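Local atomic coordinates of methyl-accepting/DNA response regulator (Bacillus cereus, PDB entry 3D6W), a protein that probably binds DNA through the LytTR domain modelled here, the likely output part of a response regulator in a phosphorelay. Residues A[24-29]-A[44-49]; A[55-60]-A[66-71]; A[81-86]-A[102-107]. One frame throughout, in Å; residues are numbered along the deposited sequence.

In the fold
The three contacts run along the elongated LytTR domain. Contact 1 sets helix 46-52 on one face of the five-stranded sheet, contact 2 is the hairpin at that sheet's edge, and contact 3 ties helix 100-107 to the three-stranded sheet. Contacts 1 and 2, with centres 14 Å apart, join through a probable hydrogen bond from Leu24 N to Ile66 O (2.7 Å). Contacts 2 and 3, 11 Å apart between centres, meet where Ile59 CG2 lies 3.5 Å from Phe103 CE1. Contacts 1 and 3 do not touch. Contact 2 lies closer to a bound magnesium ion than contact 3: about 6 Å from the side chain of Asn70, about 10 Å from that of Leu85.

Contact 1: residues A[24-29]-A[44-49]; sequences LEAKDK and YSLQEF
Leu24, on strand 21-27, meets two residues of helix 46-52 with different atoms: CB with Leu46, CD2 with Phe49. The second is a CH-pi contact. The methyl sits above the middle of the Phe49 ring, CD2 being 3.4 Å from the ring centroid and 12° off its normal, and the two side chains cross at about a right angle. Leu24 CG lies anti to its carbonyl carbon (chi1 -66°), which carries the branch out over the ring. Leu46 divides its fork between two strand residues: CD2 is 3.8 Å from Leu24 CB, and CD1 is 3.8 Å from Ala26 CB. Leu24 and Ala26, two apart on the strand, thus present the same face to the helix. This is helix-on-sheet packing at the middle sheet of the LytTR fold, and Ile66 of the neighbouring strand 65-68 also touches Leu46 and Phe49. Phe49 meets the ring of His42 edge to face as well. Just before Leu46 the helix opens with a capping box. Glu48 N donates to Ser45 OG at 3.1 Å, and Ser45 N donates to Glu48 OE1 at 3.0 Å, reaching the carboxylate from its anti side and 26° out of its plane. The two bonds close off the helix start, while the backbone bond from Phe49 N to Ser45 O continues the first turn.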
# COMPACT_ATOMS: atom_id res chain seq x y z
N LEU A 24 -17.75 13.44 -1.84
CA LEU A 24 -18.48 13.70 -3.08
C LEU A 24 -19.78 14.32 -2.64
O LEU A 24 -20.32 13.95 -1.58
CB LEU A 24 -18.74 12.42 -3.92
CG LEU A 24 -17.57 11.66 -4.56
CD1 LEU A 24 -16.87 10.70 -3.57
CD2 LEU A 24 -18.04 10.87 -5.70
N GLU A 25 -20.26 15.29 -3.41
CA GLU A 25 -21.50 15.98 -3.07
C GLU A 25 -22.45 16.09 -4.26
O GLU A 25 -22.04 16.58 -5.34
CB GLU A 25 -21.23 17.38 -2.53
CG GLU A 25 -22.53 18.15 -2.23
CD GLU A 25 -22.31 19.50 -1.61
OE1 GLU A 25 -23.28 20.04 -1.00
OE2 GLU A 25 -21.16 19.98 -1.73
N ALA A 26 -23.69 15.64 -4.06
CA ALA A 26 -24.79 15.90 -5.00
C ALA A 26 -25.35 17.30 -4.71
O ALA A 26 -25.82 17.62 -3.61
CB ALA A 26 -25.88 14.86 -4.90
N LYS A 27 -25.27 18.15 -5.70
CA LYS A 27 -25.63 19.55 -5.54
C LYS A 27 -26.00 20.12 -6.89
O LYS A 27 -25.31 19.88 -7.88
CB LYS A 27 -24.44 20.31 -4.96
CG LYS A 27 -24.66 21.76 -4.66
CD LYS A 27 -23.34 22.49 -4.65
CE LYS A 27 -23.44 23.76 -3.86
NZ LYS A 27 -22.84 24.90 -4.61
N ASP A 28 -27.09 20.87 -6.93
CA ASP A 28 -27.53 21.55 -8.15
C ASP A 28 -27.56 20.57 -9.37
O ASP A 28 -27.17 20.95 -10.48
CB ASP A 28 -26.61 22.74 -8.40
CG ASP A 28 -26.61 23.79 -7.25
OD1 ASP A 28 -27.70 24.16 -6.73
OD2 ASP A 28 -25.51 24.28 -6.89
N LYS A 29 -28.00 19.31 -9.12
CA LYS A 29 -28.18 18.22 -10.13
C LYS A 29 -26.90 17.59 -10.72
O LYS A 29 -26.96 16.84 -11.71
CB LYS A 29 -29.12 18.65 -11.25
CG LYS A 29 -30.52 19.04 -10.77
CD LYS A 29 -31.63 18.11 -11.31
CE LYS A 29 -31.84 18.27 -12.84
NZ LYS A 29 -33.27 18.21 -13.21
N TYR A 44 -21.22 10.55 -12.96
CA TYR A 44 -21.90 9.47 -12.23
C TYR A 44 -22.62 10.00 -11.04
O TYR A 44 -22.22 11.00 -10.47
CB TYR A 44 -20.93 8.40 -11.73
CG TYR A 44 -20.22 7.58 -12.77
CD1 TYR A 44 -20.65 7.51 -14.08
CD2 TYR A 44 -19.10 6.86 -12.41
CE1 TYR A 44 -19.96 6.76 -15.02
CE2 TYR A 44 -18.40 6.10 -13.34
CZ TYR A 44 -18.84 6.06 -14.63
OH TYR A 44 -18.13 5.31 -15.52
N SER A 45 -23.66 9.29 -10.64
CA SER A 45 -24.51 9.70 -9.54
C SER A 45 -23.85 9.15 -8.30
O SER A 45 -22.91 8.37 -8.39
CB SER A 45 -25.94 9.13 -9.71
OG SER A 45 -25.92 7.72 -9.54
N LEU A 46 -24.35 9.55 -7.14
CA LEU A 46 -23.83 9.06 -5.87
C LEU A 46 -24.14 7.59 -5.70
O LEU A 46 -23.40 6.83 -5.05
CB LEU A 46 -24.41 9.87 -4.72
CG LEU A 46 -23.92 11.31 -4.53
CD1 LEU A 46 -24.36 11.77 -3.19
CD2 LEU A 46 -22.38 11.48 -4.70
N GLN A 47 -25.23 7.17 -6.33
CA GLN A 47 -25.60 5.77 -6.33
C GLN A 47 -24.56 4.94 -7.11
O GLN A 47 -24.10 3.89 -6.63
CB GLN A 47 -27.02 5.60 -6.87
CG GLN A 47 -27.56 4.16 -6.68
CD GLN A 47 -28.84 3.87 -7.46
OE1 GLN A 47 -29.59 2.95 -7.13
NE2 GLN A 47 -29.08 4.63 -8.52
N GLU A 48 -24.17 5.43 -8.29
CA GLU A 48 -23.13 4.78 -9.08
C GLU A 48 -21.78 4.76 -8.37
O GLU A 48 -21.11 3.73 -8.30
CB GLU A 48 -23.02 5.41 -10.45
CG GLU A 48 -24.23 4.99 -11.34
CD GLU A 48 -24.53 5.89 -12.56
OE1 GLU A 48 -24.11 7.08 -12.64
OE2 GLU A 48 -25.25 5.37 -13.43
N PHE A 49 -21.37 5.90 -7.83
CA PHE A 49 -20.16 5.94 -7.02
C PHE A 49 -20.18 4.97 -5.83
O PHE A 49 -19.15 4.43 -5.49
CB PHE A 49 -19.85 7.36 -6.54
CG PHE A 49 -19.07 8.17 -7.52
CD1 PHE A 49 -17.76 7.87 -7.79
CD2 PHE A 49 -19.64 9.24 -8.17
CE1 PHE A 49 -17.02 8.63 -8.70
CE2 PHE A 49 -18.91 10.00 -9.06
CZ PHE A 49 -17.60 9.69 -9.32

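Contact 2: residues A[55-60]-A[66-71]; sequences KDSFIR and IVNVNH
Ser57 O and Val69 N make the shortest of the three backbone bonds across these segments, 2.7 Å, with the donor nearly in line with the C=O bond. Next along the strands, Ile59 and Val67 form an antiparallel hydrogen-bonded pair: Ile59 N donates to Val67 O at 2.9 Å, and Val67 N returns a bond to Ile59 O at 3.0 Å. The side chain of Asn68 works on several partners. Its OD1 accepts from Asn70 N (3.0 Å), an Asx turn that holds the chain where it turns through Val69 and Asn70, while ND2 donates to Val21 O and to a water that also bonds Ser57 OG. Strands 58-62 and 65-68 form a beta hairpin at the edge of the five-stranded sheet of the LytTR fold, their short segments running 153° apart. Phe58 and Asn68, a non-hydrogen-bonded pair, share a face of the sheet, and the Asn68 amide lies over one face of the Phe58 ring with the planes 41° apart; Phe58 CZ comes within 3.4 Å of Asn68 ND2. Ile66 CG2 sits at the edge of the same ring. On the other face Ile59 and Val67 lie side by side, pointing the same way, with Ile59 CG2 3.5 Å from Val67 CG1. Arg60 bends at chi2 (83°), laying CD 3.6 Å from Ile66 CG1, and its guanidinium is held by a salt bridge to Glu50 and by the carbonyls of His62 and Arg63. Val69 packs on Val4 of the third subunit.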
# COMPACT_ATOMS: atom_id res chain seq x y z
N LYS A 55 -15.45 0.06 -0.48
CA LYS A 55 -16.40 0.14 0.61
C LYS A 55 -15.66 0.22 1.97
O LYS A 55 -16.25 0.60 2.98
CB LYS A 55 -17.42 -1.03 0.50
CG LYS A 55 -16.94 -2.34 1.13
CD LYS A 55 -17.78 -3.59 0.71
CE LYS A 55 -17.54 -4.81 1.66
NZ LYS A 55 -16.10 -4.83 2.04
N ASP A 56 -14.35 -0.05 1.96
CA ASP A 56 -13.53 0.10 3.17
C ASP A 56 -13.17 1.57 3.54
O ASP A 56 -12.76 1.85 4.66
CB ASP A 56 -12.26 -0.77 3.07
CG ASP A 56 -11.25 -0.29 1.99
OD1 ASP A 56 -11.62 0.36 1.00
OD2 ASP A 56 -10.06 -0.62 2.10
N SER A 57 -13.35 2.48 2.58
CA SER A 57 -12.93 3.87 2.70
C SER A 57 -14.05 4.86 2.56
O SER A 57 -14.05 5.89 3.22
CB SER A 57 -11.90 4.17 1.62
OG SER A 57 -10.63 4.15 2.16
N PHE A 58 -14.99 4.57 1.68
CA PHE A 58 -16.07 5.48 1.31
C PHE A 58 -17.40 5.04 1.91
O PHE A 58 -17.68 3.88 1.97
CB PHE A 58 -16.13 5.58 -0.22
CG PHE A 58 -14.91 6.28 -0.82
CD1 PHE A 58 -13.80 5.54 -1.20
CD2 PHE A 58 -14.85 7.66 -0.90
CE1 PHE A 58 -12.66 6.18 -1.72
CE2 PHE A 58 -13.74 8.29 -1.40
CZ PHE A 58 -12.64 7.55 -1.81
N ILE A 59 -18.17 5.99 2.44
CA ILE A 59 -19.51 5.70 2.96
C ILE A 59 -20.50 6.80 2.60
O ILE A 59 -20.26 7.96 2.85
CB ILE A 59 -19.51 5.46 4.52
CG1 ILE A 59 -20.89 4.96 4.99
CG2 ILE A 59 -19.18 6.74 5.28
CD1 ILE A 59 -20.91 4.34 6.38
N ARG A 60 -21.62 6.43 1.99
CA ARG A 60 -22.80 7.26 1.94
C ARG A 60 -23.31 7.61 3.35
O ARG A 60 -23.71 6.74 4.12
CB ARG A 60 -23.91 6.58 1.15
CG ARG A 60 -25.03 7.53 0.76
CD ARG A 60 -24.70 8.31 -0.49
NE ARG A 60 -25.87 8.99 -1.02
CZ ARG A 60 -26.74 8.49 -1.90
NH1 ARG A 60 -26.59 7.28 -2.41
NH2 ARG A 60 -27.75 9.24 -2.32
N ILE A 66 -21.18 11.44 -0.21
CA ILE A 66 -20.34 10.30 0.11
C ILE A 66 -19.01 10.84 0.72
O ILE A 66 -18.37 11.73 0.18
CB ILE A 66 -20.02 9.41 -1.12
CG1 ILE A 66 -21.30 8.78 -1.70
CG2 ILE A 66 -18.93 8.33 -0.74
CD1 ILE A 66 -21.09 8.13 -2.99
N VAL A 67 -18.64 10.30 1.89
CA VAL A 67 -17.42 10.72 2.57
C VAL A 67 -16.31 9.63 2.50
O VAL A 67 -16.59 8.39 2.49
CB VAL A 67 -17.72 11.18 4.04
CG1 VAL A 67 -17.99 10.01 4.97
CG2 VAL A 67 -16.57 12.08 4.61
N ASN A 68 -15.07 10.08 2.42
CA ASN A 68 -13.89 9.20 2.62
C ASN A 68 -13.51 9.23 4.09
O ASN A 68 -13.04 10.25 4.57
CB ASN A 68 -12.71 9.70 1.76
CG ASN A 68 -11.56 8.73 1.69
OD1 ASN A 68 -11.41 7.89 2.53
ND2 ASN A 68 -10.71 8.88 0.69
N VAL A 69 -13.67 8.11 4.78
CA VAL A 69 -13.40 8.04 6.22
C VAL A 69 -11.93 8.33 6.52
O VAL A 69 -11.59 8.68 7.67
CB VAL A 69 -13.83 6.66 6.85
CG1 VAL A 69 -15.30 6.29 6.41
CG2 VAL A 69 -12.88 5.56 6.49
N ASN A 70 -11.05 8.24 5.52
CA ASN A 70 -9.64 8.54 5.75
C ASN A 70 -9.31 10.00 5.79
O ASN A 70 -8.20 10.37 6.19
CB ASN A 70 -8.78 7.81 4.72
CG ASN A 70 -8.86 6.30 4.91
OD1 ASN A 70 -8.44 5.77 5.96
ND2 ASN A 70 -9.44 5.61 3.94
N HIS A 71 -10.25 10.84 5.37
CA HIS A 71 -10.12 12.28 5.52
C HIS A 71 -10.94 12.84 6.64
O HIS A 71 -10.92 14.02 6.86
CB HIS A 71 -10.43 12.98 4.23
CG HIS A 71 -9.47 12.62 3.15
ND1 HIS A 71 -8.30 13.32 2.95
CD2 HIS A 71 -9.48 11.62 2.24
CE1 HIS A 71 -7.64 12.77 1.94
NE2 HIS A 71 -8.34 11.74 1.49
O HOH W 1 -9.07 6.22 0.54

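Contact 3: residues A[81-86]-A[102-107]; sequences STFLLS and YFRKLL
Phe103 reaches from helix 100-107 toward strand 83-87 and touches two residues there. Its CZ is 3.8 Å from Leu85 CD2, the two side chains arriving from opposite directions, while its CD2 lies 4.2 Å from Phe83 CD2 in an oblique meeting of the rings. CG stands anti to the backbone N (chi1 -177°), which carries the Phe103 ring out to the strand, where both partners meet its strand-facing side. One helix position on, Arg104 turns the face of its guanidinium to the rim of the Phe83 ring: Phe83 CZ is 3.8 Å from Arg104 NH1, and the planes stand 77° apart. Arg104 NE donates to Phe109 O, which helps to fix the guanidinium, and Trp13 of the third subunit packs on Arg104. Within the helix, Leu107 CD1 sits 3.9 Å above the plane of the Phe103 ring, toward its rim. On the adjacent strand 92-95, Val95 touches Phe83 and Leu85 and also Phe103 of the helix, and Phe103 extends to Ile59 and Cys61 of strand 58-62. The axes of the short segments come no closer than 11.6 Å, a gap spanned by these large side chains. The C-terminal helix thus packs between the middle and last sheets of the elongated, three-sheet LytTR fold.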
# COMPACT_ATOMS: atom_id res chain seq x y z
N SER A 81 -29.99 13.34 16.81
CA SER A 81 -30.31 12.42 15.67
C SER A 81 -29.26 12.37 14.51
O SER A 81 -29.32 11.50 13.67
CB SER A 81 -31.66 12.80 15.10
OG SER A 81 -31.67 14.19 14.81
N THR A 82 -28.30 13.30 14.49
CA THR A 82 -27.34 13.44 13.38
C THR A 82 -25.90 13.46 13.91
O THR A 82 -25.66 13.60 15.13
CB THR A 82 -27.55 14.79 12.65
OG1 THR A 82 -27.39 15.83 13.59
CG2 THR A 82 -28.91 14.92 12.00
N PHE A 83 -24.94 13.34 12.97
CA PHE A 83 -23.52 13.65 13.23
C PHE A 83 -23.04 14.75 12.31
O PHE A 83 -23.64 15.05 11.29
CB PHE A 83 -22.60 12.43 13.05
CG PHE A 83 -23.01 11.22 13.88
CD1 PHE A 83 -22.72 11.16 15.24
CD2 PHE A 83 -23.69 10.15 13.28
CE1 PHE A 83 -23.10 10.06 16.00
CE2 PHE A 83 -24.05 9.04 14.04
CZ PHE A 83 -23.76 9.01 15.40
N LEU A 84 -21.94 15.35 12.70
CA LEU A 84 -21.29 16.31 11.87
C LEU A 84 -19.86 15.86 11.82
O LEU A 84 -19.28 15.51 12.86
CB LEU A 84 -21.41 17.70 12.51
CG LEU A 84 -21.20 18.93 11.71
CD1 LEU A 84 -21.80 18.77 10.29
CD2 LEU A 84 -21.79 20.12 12.53
N LEU A 85 -19.30 15.80 10.60
CA LEU A 85 -17.95 15.31 10.38
C LEU A 85 -17.04 16.50 10.19
O LEU A 85 -17.23 17.33 9.33
CB LEU A 85 -17.88 14.39 9.15
CG LEU A 85 -18.95 13.29 9.06
CD1 LEU A 85 -18.77 12.40 7.83
CD2 LEU A 85 -19.00 12.50 10.36
N SER A 86 -16.02 16.54 11.01
CA SER A 86 -14.91 17.47 10.86
C SER A 86 -13.90 16.84 9.93
O SER A 86 -13.34 15.79 10.27
CB SER A 86 -14.28 17.69 12.25
OG SER A 86 -13.43 18.84 12.29
N TYR A 102 -26.80 3.59 9.97
CA TYR A 102 -25.97 2.90 8.99
C TYR A 102 -24.56 3.43 9.15
O TYR A 102 -23.63 2.65 9.29
CB TYR A 102 -26.54 3.14 7.58
CG TYR A 102 -25.70 2.72 6.40
CD1 TYR A 102 -25.64 1.41 5.97
CD2 TYR A 102 -24.98 3.69 5.67
CE1 TYR A 102 -24.85 1.06 4.86
CE2 TYR A 102 -24.21 3.37 4.58
CZ TYR A 102 -24.15 2.07 4.16
OH TYR A 102 -23.33 1.81 3.07
N PHE A 103 -24.40 4.75 9.23
CA PHE A 103 -23.07 5.31 9.38
C PHE A 103 -22.36 4.75 10.62
O PHE A 103 -21.27 4.24 10.52
CB PHE A 103 -23.13 6.85 9.41
CG PHE A 103 -21.79 7.52 9.49
CD1 PHE A 103 -21.03 7.72 8.33
CD2 PHE A 103 -21.27 7.92 10.69
CE1 PHE A 103 -19.82 8.35 8.37
CE2 PHE A 103 -20.05 8.54 10.77
CZ PHE A 103 -19.33 8.77 9.60
N ARG A 104 -22.96 4.84 11.80
CA ARG A 104 -22.27 4.41 13.01
C ARG A 104 -22.06 2.90 13.10
O ARG A 104 -21.07 2.44 13.65
CB ARG A 104 -22.97 4.94 14.26
CG ARG A 104 -24.16 4.15 14.71
CD ARG A 104 -24.85 4.78 15.90
NE ARG A 104 -23.92 5.00 16.99
CZ ARG A 104 -24.07 5.89 17.98
NH1 ARG A 104 -25.12 6.68 18.05
NH2 ARG A 104 -23.12 6.00 18.89
N LYS A 105 -23.00 2.14 12.53
CA LYS A 105 -22.87 0.68 12.46
C LYS A 105 -21.64 0.24 11.63
O LYS A 105 -20.84 -0.58 12.08
CB LYS A 105 -24.16 0.03 11.90
CG LYS A 105 -25.13 -0.50 12.96
CD LYS A 105 -26.57 -0.75 12.37
CE LYS A 105 -27.52 -1.68 13.23
NZ LYS A 105 -27.48 -3.19 12.91
N LEU A 106 -21.51 0.81 10.44
CA LEU A 106 -20.40 0.54 9.55
C LEU A 106 -19.07 0.96 10.12
O LEU A 106 -18.05 0.34 9.82
CB LEU A 106 -20.62 1.18 8.17
CG LEU A 106 -21.18 0.16 7.19
CD1 LEU A 106 -22.39 -0.63 7.79
CD2 LEU A 106 -21.58 0.76 5.86
N LEU A 107 -19.07 2.02 10.91
CA LEU A 107 -17.84 2.55 11.49
C LEU A 107 -17.57 1.98 12.89
O LEU A 107 -16.51 2.18 13.47
CB LEU A 107 -17.87 4.10 11.50
CG LEU A 107 -17.27 4.76 10.26
CD1 LEU A 107 -18.24 4.85 9.08
CD2 LEU A 107 -16.80 6.14 10.58